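Local coordinates for protein NADH:ubiquinone oxidoreductase, Na translocating, F subunit (Porphyromonas gingivalis, PDB 2R6H) that binds flavin-adenine dinucleotide as the FAD- and NAD-binding region of a ferredoxin-reductase-like flavoprotein subunit, at residues Ser41-Gln46 / Asp149-Asp154; Ser90-Pro95 / Pro170-Ile175; Gly236-Val241 / Asn268-Met273. All blocks are in the same frame, centred on the assembly; numbering follows the deposited sequence. Where two conformers were deposited one is given.

Interaction 1: Ser41-Gln46 / Asp149-Asp154; sequences SGSYAQ and DFHIQD. With FAD (flavin-adenine dinucleotide), chain H.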
# COMPACT_ATOMS: atom_id res chain seq x y z
N SER A 41 1.71 -13.92 -4.66
CA SER A 41 1.30 -12.51 -4.62
C SER A 41 0.59 -12.14 -3.34
O SER A 41 -0.43 -12.73 -2.99
CB SER A 41 0.39 -12.17 -5.78
OG SER A 41 0.85 -12.84 -6.93
N GLY A 42 1.12 -11.14 -2.64
CA GLY A 42 0.55 -10.77 -1.37
C GLY A 42 1.44 -11.18 -0.22
O GLY A 42 1.14 -10.87 0.93
N SER A 43 2.53 -11.88 -0.52
CA SER A 43 3.54 -12.19 0.50
C SER A 43 4.38 -10.96 0.77
O SER A 43 4.36 -10.00 -0.01
CB SER A 43 4.44 -13.35 0.07
OG SER A 43 3.94 -14.61 0.51
N TYR A 44 5.11 -10.98 1.88
CA TYR A 44 5.93 -9.82 2.23
C TYR A 44 7.37 -10.20 2.45
O TYR A 44 7.69 -11.37 2.63
CB TYR A 44 5.39 -9.11 3.47
CG TYR A 44 5.42 -9.95 4.73
CD1 TYR A 44 6.47 -9.87 5.63
CD2 TYR A 44 4.38 -10.80 5.03
CE1 TYR A 44 6.49 -10.62 6.79
CE2 TYR A 44 4.38 -11.56 6.19
CZ TYR A 44 5.44 -11.47 7.07
OH TYR A 44 5.44 -12.24 8.21
N ALA A 45 8.23 -9.19 2.45
CA ALA A 45 9.65 -9.38 2.71
C ALA A 45 10.06 -8.61 3.96
O ALA A 45 9.23 -7.93 4.58
CB ALA A 45 10.46 -8.93 1.51
N GLN A 46 11.32 -8.71 4.34
CA GLN A 46 11.77 -8.01 5.53
C GLN A 46 13.07 -7.29 5.31
O GLN A 46 14.03 -7.87 4.79
CB GLN A 46 11.96 -9.00 6.66
CG GLN A 46 10.78 -9.85 6.87
CD GLN A 46 10.79 -10.44 8.23
OE1 GLN A 46 11.76 -11.08 8.63
NE2 GLN A 46 9.71 -10.22 8.98
N ASP A 149 0.89 -15.36 4.48
CA ASP A 149 -0.12 -16.33 4.09
C ASP A 149 -1.19 -15.70 3.21
O ASP A 149 -2.10 -16.38 2.73
CB ASP A 149 -0.75 -16.97 5.33
CG ASP A 149 -1.22 -18.39 5.07
OD1 ASP A 149 -1.90 -18.62 4.05
OD2 ASP A 149 -0.92 -19.28 5.90
N PHE A 150 -1.09 -14.39 3.02
CA PHE A 150 -2.17 -13.62 2.41
C PHE A 150 -2.23 -13.86 0.90
O PHE A 150 -1.53 -13.21 0.13
CB PHE A 150 -1.99 -12.13 2.69
CG PHE A 150 -3.06 -11.26 2.08
CD1 PHE A 150 -2.73 -10.27 1.18
CD2 PHE A 150 -4.39 -11.45 2.41
CE1 PHE A 150 -3.71 -9.47 0.61
CE2 PHE A 150 -5.38 -10.66 1.85
CZ PHE A 150 -5.04 -9.67 0.95
N HIS A 151 -3.08 -14.81 0.39
CA HIS A 151 -3.03 -15.22 -1.01
C HIS A 151 -4.42 -15.40 -1.63
O HIS A 151 -5.39 -15.69 -0.94
CB HIS A 151 -2.24 -16.53 -1.17
CG HIS A 151 -0.84 -16.47 -0.61
ND1 HIS A 151 -0.33 -17.46 0.21
CD2 HIS A 151 0.15 -15.56 -0.77
CE1 HIS A 151 0.91 -17.14 0.54
NE2 HIS A 151 1.22 -16.00 -0.04
N ILE A 152 -4.48 -15.26 -2.96
CA ILE A 152 -5.71 -15.48 -3.71
C ILE A 152 -6.26 -16.88 -3.47
O ILE A 152 -5.51 -17.85 -3.40
CB ILE A 152 -5.49 -15.27 -5.22
CG1 ILE A 152 -4.73 -13.97 -5.48
CG2 ILE A 152 -6.83 -15.26 -5.95
CD1 ILE A 152 -4.11 -13.89 -6.86
N GLN A 153 -7.58 -16.98 -3.35
CA GLN A 153 -8.24 -18.27 -3.22
C GLN A 153 -8.50 -18.90 -4.58
O GLN A 153 -8.86 -18.21 -5.53
CB GLN A 153 -9.56 -18.12 -2.45
CG GLN A 153 -9.42 -17.40 -1.12
CD GLN A 153 -8.52 -18.14 -0.15
OE1 GLN A 153 -8.87 -19.22 0.33
NE2 GLN A 153 -7.37 -17.56 0.16
N ASP A 154 -8.30 -20.21 -4.67
CA ASP A 154 -8.71 -20.96 -5.85
C ASP A 154 -10.22 -21.11 -5.91
O ASP A 154 -10.77 -22.13 -5.49
CB ASP A 154 -8.03 -22.33 -5.88
CG ASP A 154 -6.52 -22.23 -5.92
OD1 ASP A 154 -6.00 -21.12 -6.18
OD2 ASP A 154 -5.85 -23.26 -5.70
PA FAD H . 7.74 2.22 14.23
O1A FAD H . 7.35 0.75 14.32
O2A FAD H . 9.04 2.57 14.97
O5B FAD H . 6.54 3.16 14.77
C5B FAD H . 5.29 3.20 14.09
C4B FAD H . 4.52 4.46 14.48
O4B FAD H . 4.28 4.46 15.87
C3B FAD H . 5.28 5.73 14.15
O3B FAD H . 4.42 6.60 13.46
C2B FAD H . 5.65 6.34 15.49
O2B FAD H . 5.53 7.74 15.43
C1B FAD H . 4.62 5.72 16.42
N9A FAD H . 5.06 5.62 17.84
C8A FAD H . 6.23 5.10 18.34
N7A FAD H . 6.22 5.20 19.70
C5A FAD H . 5.04 5.77 20.08
C6A FAD H . 4.50 6.11 21.33
N6A FAD H . 5.21 5.95 22.44
N1A FAD H . 3.24 6.70 21.40
C2A FAD H . 2.52 6.96 20.24
N3A FAD H . 3.06 6.62 19.00
C4A FAD H . 4.30 6.04 18.92
N1 FAD H . 3.99 -0.94 5.72
C2 FAD H . 4.14 -0.32 4.50
O2 FAD H . 4.32 0.89 4.48
N3 FAD H . 4.09 -1.07 3.33
C4 FAD H . 3.89 -2.45 3.37
O4 FAD H . 3.84 -3.17 2.36
C4X FAD H . 3.74 -3.05 4.61
N5 FAD H . 3.54 -4.42 4.65
C5X FAD H . 3.38 -5.02 5.88
C6 FAD H . 3.16 -6.39 5.92
C7 FAD H . 3.00 -7.04 7.14
C7M FAD H . 2.78 -8.53 7.13
C8 FAD H . 3.05 -6.30 8.32
C8M FAD H . 2.87 -6.97 9.64
C9 FAD H . 3.26 -4.93 8.27
C9A FAD H . 3.43 -4.27 7.06
N10 FAD H . 3.63 -2.90 7.01
C10 FAD H . 3.78 -2.30 5.78
C1' FAD H . 3.90 -2.08 8.23
C2' FAD H . 5.40 -1.97 8.41
O2' FAD H . 5.92 -3.26 8.62
C3' FAD H . 5.78 -1.09 9.59
O3' FAD H . 4.96 -1.35 10.71
C4' FAD H . 5.71 0.37 9.18
O4' FAD H . 6.76 0.57 8.27
C5' FAD H . 5.93 1.29 10.37
O5' FAD H . 7.01 0.79 11.12
P FAD H . 8.25 1.75 11.49
O1P FAD H . 9.43 0.94 11.96
O2P FAD H . 8.58 2.63 10.31
O3P FAD H . 7.70 2.66 12.68
O HOH W 1 1.04 -12.27 3.13
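Gly-42 and Phe-150 meet at the flavin end of the antiparallel FAD-binding barrel, in a ferredoxin-reductase-like fold. Here the turn leading into strand 44-49 lies against the connection that leaves strand 140-147 for the NAD-binding-type domain. A water bridges the two backbones. It donates to Gly-42 O at 2.6 Å and accepts from Phe-150 N at 3.0 Å, so a carbonyl and an amide that do not bond directly are both satisfied. Beside this bridge, Gly-42 CA directs a C-H toward Phe-150 O over 3.5 Å. The backbone of Gly-42 has a positive phi of 108°; at its backbone angles a side chain would be jammed against the preceding carbonyl O, and it would point toward 149-154, where Phe-150 O lies.

The Phe-150 side chain leaves with CG anti to its backbone N (chi1 180°). This swings the ring round to present its edge, near the ring plane, to Gly-42 O, with Phe-150 CD1 3.9 Å from Gly-42 O; Pro-170 and Phe-285 pack around the same side chain. Ser-41 O and Phe-150 O are two acceptors 3.3 Å apart, and Gln-174 NE2 of helix 168-181 reconciles them by bonding the first and, weakly, the second.

In one of the two conformers modelled for His-151, the imidazole edge faces the turn, and His-151 NE2 lies 3.1 Å from Ser-43 OG; the hydrogen bond is therefore doubtful. Ser-43 OG also reaches Tyr-147 O weakly.

Farther along the strand, the Tyr-44 ring meets the cofactor and the ring of Tyr-147. One face of it lies over the flavin methyl, off-centre, with Tyr-44 CD2 3.5 Å from FAD C7M.

Interaction 2: Ser90-Pro95 / Pro170-Ile175; sequences SMANYP and PLRAQI. With FAD (flavin-adenine dinucleotide), chain H.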
# COMPACT_ATOMS: atom_id res chain seq x y z
N SER A 90 5.29 -5.48 2.09
CA SER A 90 4.62 -6.33 1.12
C SER A 90 5.15 -6.09 -0.29
O SER A 90 5.39 -4.95 -0.65
CB SER A 90 3.12 -6.03 1.13
OG SER A 90 2.49 -6.57 2.27
N MSE A 91 5.31 -7.15 -1.08
CA MSE A 91 5.68 -7.00 -2.50
C MSE A 91 4.55 -6.44 -3.32
O MSE A 91 3.41 -6.90 -3.24
CB MSE A 91 6.09 -8.33 -3.14
CG MSE A 91 7.57 -8.64 -3.07
SE MSE A 91 8.05 -9.41 -1.35
CE MSE A 91 7.07 -11.09 -1.47
N ALA A 92 4.87 -5.47 -4.16
CA ALA A 92 3.87 -4.72 -4.88
C ALA A 92 3.91 -5.00 -6.38
O ALA A 92 3.03 -4.56 -7.14
CB ALA A 92 4.06 -3.24 -4.62
N ASN A 93 4.92 -5.74 -6.81
CA ASN A 93 4.94 -6.21 -8.18
C ASN A 93 4.55 -7.67 -8.18
O ASN A 93 4.58 -8.33 -7.15
CB ASN A 93 6.31 -6.01 -8.83
CG ASN A 93 6.22 -5.78 -10.35
OD1 ASN A 93 5.13 -5.75 -10.93
ND2 ASN A 93 7.38 -5.62 -10.99
N TYR A 94 4.16 -8.17 -9.35
CA TYR A 94 3.73 -9.55 -9.47
C TYR A 94 4.93 -10.48 -9.56
O TYR A 94 6.04 -10.06 -9.91
CB TYR A 94 2.76 -9.71 -10.64
CG TYR A 94 3.34 -9.57 -12.03
CD1 TYR A 94 2.69 -10.12 -13.13
CD2 TYR A 94 4.54 -8.91 -12.25
CE1 TYR A 94 3.20 -10.01 -14.40
CE2 TYR A 94 5.07 -8.80 -13.53
CZ TYR A 94 4.39 -9.35 -14.60
OH TYR A 94 4.90 -9.26 -15.89
N PRO A 95 4.71 -11.75 -9.22
CA PRO A 95 5.78 -12.73 -9.04
C PRO A 95 6.57 -13.00 -10.31
O PRO A 95 7.63 -13.63 -10.25
CB PRO A 95 5.03 -13.98 -8.61
CG PRO A 95 3.78 -13.47 -8.02
CD PRO A 95 3.40 -12.30 -8.86
N PRO A 170 0.01 -5.11 -1.63
CA PRO A 170 -0.40 -6.51 -1.74
C PRO A 170 -1.47 -6.71 -2.81
O PRO A 170 -1.38 -7.63 -3.61
CB PRO A 170 -0.97 -6.81 -0.35
CG PRO A 170 -0.25 -5.88 0.55
CD PRO A 170 -0.03 -4.63 -0.24
N LEU A 171 -2.47 -5.83 -2.81
CA LEU A 171 -3.55 -5.91 -3.79
C LEU A 171 -3.00 -5.83 -5.21
O LEU A 171 -3.32 -6.67 -6.06
CB LEU A 171 -4.56 -4.78 -3.56
CG LEU A 171 -5.46 -4.92 -2.33
CD1 LEU A 171 -4.83 -5.86 -1.31
CD2 LEU A 171 -5.74 -3.56 -1.71
N ARG A 172 -2.17 -4.83 -5.47
CA ARG A 172 -1.63 -4.61 -6.81
C ARG A 172 -0.84 -5.82 -7.29
O ARG A 172 -0.90 -6.19 -8.46
CB ARG A 172 -0.74 -3.36 -6.83
CG ARG A 172 0.12 -3.23 -8.07
CD ARG A 172 0.85 -1.89 -8.10
NE ARG A 172 1.46 -1.64 -9.40
CZ ARG A 172 2.73 -1.92 -9.70
NH1 ARG A 172 3.52 -2.46 -8.78
NH2 ARG A 172 3.20 -1.65 -10.90
N ALA A 173 -0.10 -6.44 -6.38
CA ALA A 173 0.64 -7.66 -6.68
C ALA A 173 -0.31 -8.79 -7.08
O ALA A 173 -0.07 -9.49 -8.06
CB ALA A 173 1.50 -8.08 -5.50
N GLN A 174 -1.38 -8.95 -6.31
CA GLN A 174 -2.40 -9.95 -6.62
C GLN A 174 -3.15 -9.63 -7.92
O GLN A 174 -3.31 -10.50 -8.79
CB GLN A 174 -3.38 -10.13 -5.45
CG GLN A 174 -2.80 -10.88 -4.27
CD GLN A 174 -3.82 -11.11 -3.17
OE1 GLN A 174 -4.98 -10.74 -3.31
NE2 GLN A 174 -3.40 -11.74 -2.08
N ILE A 175 -3.57 -8.37 -8.08
CA ILE A 175 -4.30 -7.97 -9.29
C ILE A 175 -3.44 -8.06 -10.54
O ILE A 175 -3.89 -8.51 -11.57
CB ILE A 175 -4.92 -6.58 -9.15
CG1 ILE A 175 -6.13 -6.67 -8.22
CG2 ILE A 175 -5.38 -6.07 -10.50
CD1 ILE A 175 -6.37 -5.43 -7.42
PA FAD H . 7.74 2.22 14.23
O1A FAD H . 7.35 0.75 14.32
O2A FAD H . 9.04 2.57 14.97
O5B FAD H . 6.54 3.16 14.77
C5B FAD H . 5.29 3.20 14.09
C4B FAD H . 4.52 4.46 14.48
O4B FAD H . 4.28 4.46 15.87
C3B FAD H . 5.28 5.73 14.15
O3B FAD H . 4.42 6.60 13.46
C2B FAD H . 5.65 6.34 15.49
O2B FAD H . 5.53 7.74 15.43
C1B FAD H . 4.62 5.72 16.42
N9A FAD H . 5.06 5.62 17.84
C8A FAD H . 6.23 5.10 18.34
N7A FAD H . 6.22 5.20 19.70
C5A FAD H . 5.04 5.77 20.08
C6A FAD H . 4.50 6.11 21.33
N6A FAD H . 5.21 5.95 22.44
N1A FAD H . 3.24 6.70 21.40
C2A FAD H . 2.52 6.96 20.24
N3A FAD H . 3.06 6.62 19.00
C4A FAD H . 4.30 6.04 18.92
N1 FAD H . 3.99 -0.94 5.72
C2 FAD H . 4.14 -0.32 4.50
O2 FAD H . 4.32 0.89 4.48
N3 FAD H . 4.09 -1.07 3.33
C4 FAD H . 3.89 -2.45 3.37
O4 FAD H . 3.84 -3.17 2.36
C4X FAD H . 3.74 -3.05 4.61
N5 FAD H . 3.54 -4.42 4.65
C5X FAD H . 3.38 -5.02 5.88
C6 FAD H . 3.16 -6.39 5.92
C7 FAD H . 3.00 -7.04 7.14
C7M FAD H . 2.78 -8.53 7.13
C8 FAD H . 3.05 -6.30 8.32
C8M FAD H . 2.87 -6.97 9.64
C9 FAD H . 3.26 -4.93 8.27
C9A FAD H . 3.43 -4.27 7.06
N10 FAD H . 3.63 -2.90 7.01
C10 FAD H . 3.78 -2.30 5.78
C1' FAD H . 3.90 -2.08 8.23
C2' FAD H . 5.40 -1.97 8.41
O2' FAD H . 5.92 -3.26 8.62
C3' FAD H . 5.78 -1.09 9.59
O3' FAD H . 4.96 -1.35 10.71
C4' FAD H . 5.71 0.37 9.18
O4' FAD H . 6.76 0.57 8.27
C5' FAD H . 5.93 1.29 10.37
O5' FAD H . 7.01 0.79 11.12
P FAD H . 8.25 1.75 11.49
O1P FAD H . 9.43 0.94 11.96
O2P FAD H . 8.58 2.63 10.31
O3P FAD H . 7.70 2.66 12.68
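Ala-173 is received by backbone rather than by side chains: its methyl on helix 168-181 faces two carbonyl oxygens of the loop 90-95. Ala-173 CB lies 3.2 Å from Met-91 O and 3.5 Å from Asn-93 O, and the small residue lets the chains come close, with the CA atoms of Tyr-94 and Ala-173 4.6 Å apart. The carbonyl between those two, Ala-92 O, is met by Arg-172 instead. The arginine leaves its helix with CG turned opposite the amide nitrogen (chi1 166°) and runs extended, so its aliphatic part passes alongside that oxygen before NH1 donates to it. This bond, Arg-172 NH1 to Ala-92 O at 2.7 Å, is weak because it is bent to 122°. The firmer partner of the guanidinium is Asp-205, salt-bridged through NH2, and Tyr-202 adds a cation-pi contact.

At the other end of the loop Ser-90 touches both the helix and the cofactor. Ser-90 OG abuts the pyrrolidine of Pro-170, 3.3 Å from Pro-170 CG, and makes a weak hydrogen bond to the flavin N5. Ser-90 N donates to FAD O4 at 2.7 Å and nearly straight, 158°, with a second, weak hydrogen bond to N5.

The contact thus seats the first helix after strand 158-164 of the NAD-binding-type domain against the loop that follows the flavin-contacting Ser-90. Its chemistry implies a joint made mostly of carbonyls and aliphatic carbon, in which the arginine charge is probably balanced chiefly by Asp-205 and the loop carbonyl is a secondary acceptor.

Interaction 3: Gly236-Val241 / Asn268-Met273; sequences GFIHQV and NAVKGM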
# COMPACT_ATOMS: atom_id res chain seq x y z
N GLY A 236 -16.01 10.01 -0.47
CA GLY A 236 -16.40 9.63 0.88
C GLY A 236 -15.58 8.50 1.46
O GLY A 236 -14.47 8.23 1.02
N PHE A 237 -16.11 7.83 2.47
CA PHE A 237 -15.44 6.66 3.01
C PHE A 237 -15.49 5.47 2.04
O PHE A 237 -16.50 5.26 1.38
CB PHE A 237 -16.05 6.26 4.36
CG PHE A 237 -15.64 7.15 5.51
CD1 PHE A 237 -14.30 7.43 5.74
CD2 PHE A 237 -16.60 7.66 6.37
CE1 PHE A 237 -13.93 8.22 6.81
CE2 PHE A 237 -16.23 8.45 7.44
CZ PHE A 237 -14.90 8.73 7.66
N ILE A 238 -14.43 4.68 1.97
CA ILE A 238 -14.39 3.59 1.00
C ILE A 238 -15.57 2.63 1.15
O ILE A 238 -16.22 2.28 0.17
CB ILE A 238 -13.04 2.85 1.01
CG1 ILE A 238 -12.47 2.77 -0.41
CG2 ILE A 238 -13.18 1.46 1.55
CD1 ILE A 238 -13.47 2.36 -1.44
N HIS A 239 -15.86 2.21 2.37
CA HIS A 239 -16.96 1.27 2.62
C HIS A 239 -18.32 1.90 2.24
O HIS A 239 -19.21 1.24 1.70
CB HIS A 239 -16.97 0.83 4.09
CG HIS A 239 -17.36 1.91 5.04
ND1 HIS A 239 -16.47 2.87 5.47
CD2 HIS A 239 -18.55 2.19 5.63
CE1 HIS A 239 -17.10 3.71 6.29
NE2 HIS A 239 -18.36 3.32 6.39
N GLN A 240 -18.47 3.19 2.52
CA GLN A 240 -19.67 3.90 2.16
C GLN A 240 -19.80 3.92 0.64
O GLN A 240 -20.84 3.58 0.10
CB GLN A 240 -19.64 5.32 2.75
CG GLN A 240 -21.00 6.03 2.77
CD GLN A 240 -22.04 5.30 3.59
OE1 GLN A 240 -22.05 5.39 4.82
NE2 GLN A 240 -22.94 4.57 2.91
N VAL A 241 -18.73 4.32 -0.04
CA VAL A 241 -18.71 4.34 -1.50
C VAL A 241 -19.04 2.97 -2.07
O VAL A 241 -19.86 2.85 -2.98
CB VAL A 241 -17.34 4.80 -2.04
CG1 VAL A 241 -17.32 4.74 -3.56
CG2 VAL A 241 -17.03 6.21 -1.55
N ASN A 268 -11.82 -1.64 9.96
CA ASN A 268 -12.91 -1.85 10.90
C ASN A 268 -14.26 -1.37 10.37
O ASN A 268 -15.25 -2.09 10.45
CB ASN A 268 -12.58 -1.27 12.27
CG ASN A 268 -11.45 -2.04 12.95
OD1 ASN A 268 -11.28 -3.25 12.72
ND2 ASN A 268 -10.67 -1.35 13.77
N ALA A 269 -14.29 -0.17 9.79
CA ALA A 269 -15.53 0.34 9.20
C ALA A 269 -16.08 -0.55 8.08
O ALA A 269 -17.29 -0.66 7.94
CB ALA A 269 -15.34 1.74 8.70
N VAL A 270 -15.20 -1.18 7.30
CA VAL A 270 -15.62 -2.20 6.34
C VAL A 270 -16.20 -3.45 7.02
O VAL A 270 -17.25 -3.98 6.62
CB VAL A 270 -14.48 -2.63 5.42
CG1 VAL A 270 -14.81 -3.95 4.76
CG2 VAL A 270 -14.22 -1.57 4.38
N LYS A 271 -15.51 -3.91 8.06
CA LYS A 271 -15.96 -5.08 8.81
C LYS A 271 -17.37 -4.85 9.34
O LYS A 271 -18.27 -5.63 9.09
CB LYS A 271 -14.99 -5.38 9.97
CG LYS A 271 -13.63 -5.95 9.56
CD LYS A 271 -13.10 -6.87 10.66
CE LYS A 271 -11.65 -7.32 10.45
NZ LYS A 271 -10.65 -6.27 10.82
N GLY A 272 -17.55 -3.75 10.06
CA GLY A 272 -18.86 -3.40 10.58
C GLY A 272 -19.92 -3.32 9.51
O GLY A 272 -21.07 -3.68 9.73
N MSE A 273 -19.54 -2.83 8.33
CA MSE A 273 -20.49 -2.69 7.23
C MSE A 273 -20.90 -4.07 6.73
O MSE A 273 -22.08 -4.40 6.72
CB MSE A 273 -19.87 -1.86 6.11
CG MSE A 273 -20.82 -1.43 5.00
SE MSE A 273 -20.51 -2.32 3.28
CE MSE A 273 -18.55 -2.33 3.15
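His-239 and Ala-269 bring together two helices of the Rossmann-like NAD-binding-type domain. Helix 238-247 leads into strand 256-261 of the parallel sheet, and helix 264-277 links that strand to strand 284-287. The two helices lie side by side on the same side of the sheet.

Each helix turn carries its own backbone hydrogen bonds. Phe-237, at the N-cap position, has its carbonyl O taken by Val-241 N, which opens the first turn, and one turn of the partner helix is tied by Met-273 N to Ala-269 O. Just before the N-cap, Gly-236 pairs through its backbone with Leu-222.

The one aromatic interaction is a CH-pi contact. Ala-269 CB sits over one face of the His-239 imidazole, 3.8 Å from the ring centroid and 26° off the normal. The methyl is displaced toward the ND1-CE1 side of the ring, Ala-269 CB being 3.6 Å from both His-239 ND1 and His-239 CE1. His-239 takes the chi1 setting of 69°, with CG between its own backbone N and carbonyl carbon, and this lays the flat ring against helix 264-277 instead of turning its edge into it.

Apolar contacts make up the remainder. Val-270 CG2 touches His-239 CB at 3.7 Å and approaches Ile-238 CG2 at 4.3 Å, while Ile-238 and Val-270 both rest on Ile-162 of strand 158-164. These two buried residues form the inner part of the contact, next to the sheet; His-239, Ala-269 and Met-273 remain partly exposed, and all three also touch a crystal neighbour. Met-273, modelled as selenomethionine, closes the far end: its chain bends at chi2 and chi3 and brings Met-273 CE to 3.7 Å from His-239 CB.

Overall arrangement
Interactions 1 and 2 are buried neighbours, their centres about 8 Å apart, and share the seam between the FAD-binding barrel and the NAD-binding-type domain. Their segments alternate along the chain, both touch FAD, and they are tied directly by a probable hydrogen bond from Met-91 N to Ser-43 O. The centre of interaction 3 is about 23 Å from the centres of interaction 1 and interaction 2; it lies within the parallel-sheet domain and partly toward its surface. Chemistry follows place: backbone carbonyls, a water and polar side chains work at the domain seam beside the cofactor, whereas the helix pair 236-241 / 268-273 relies on methyl groups and one ring face.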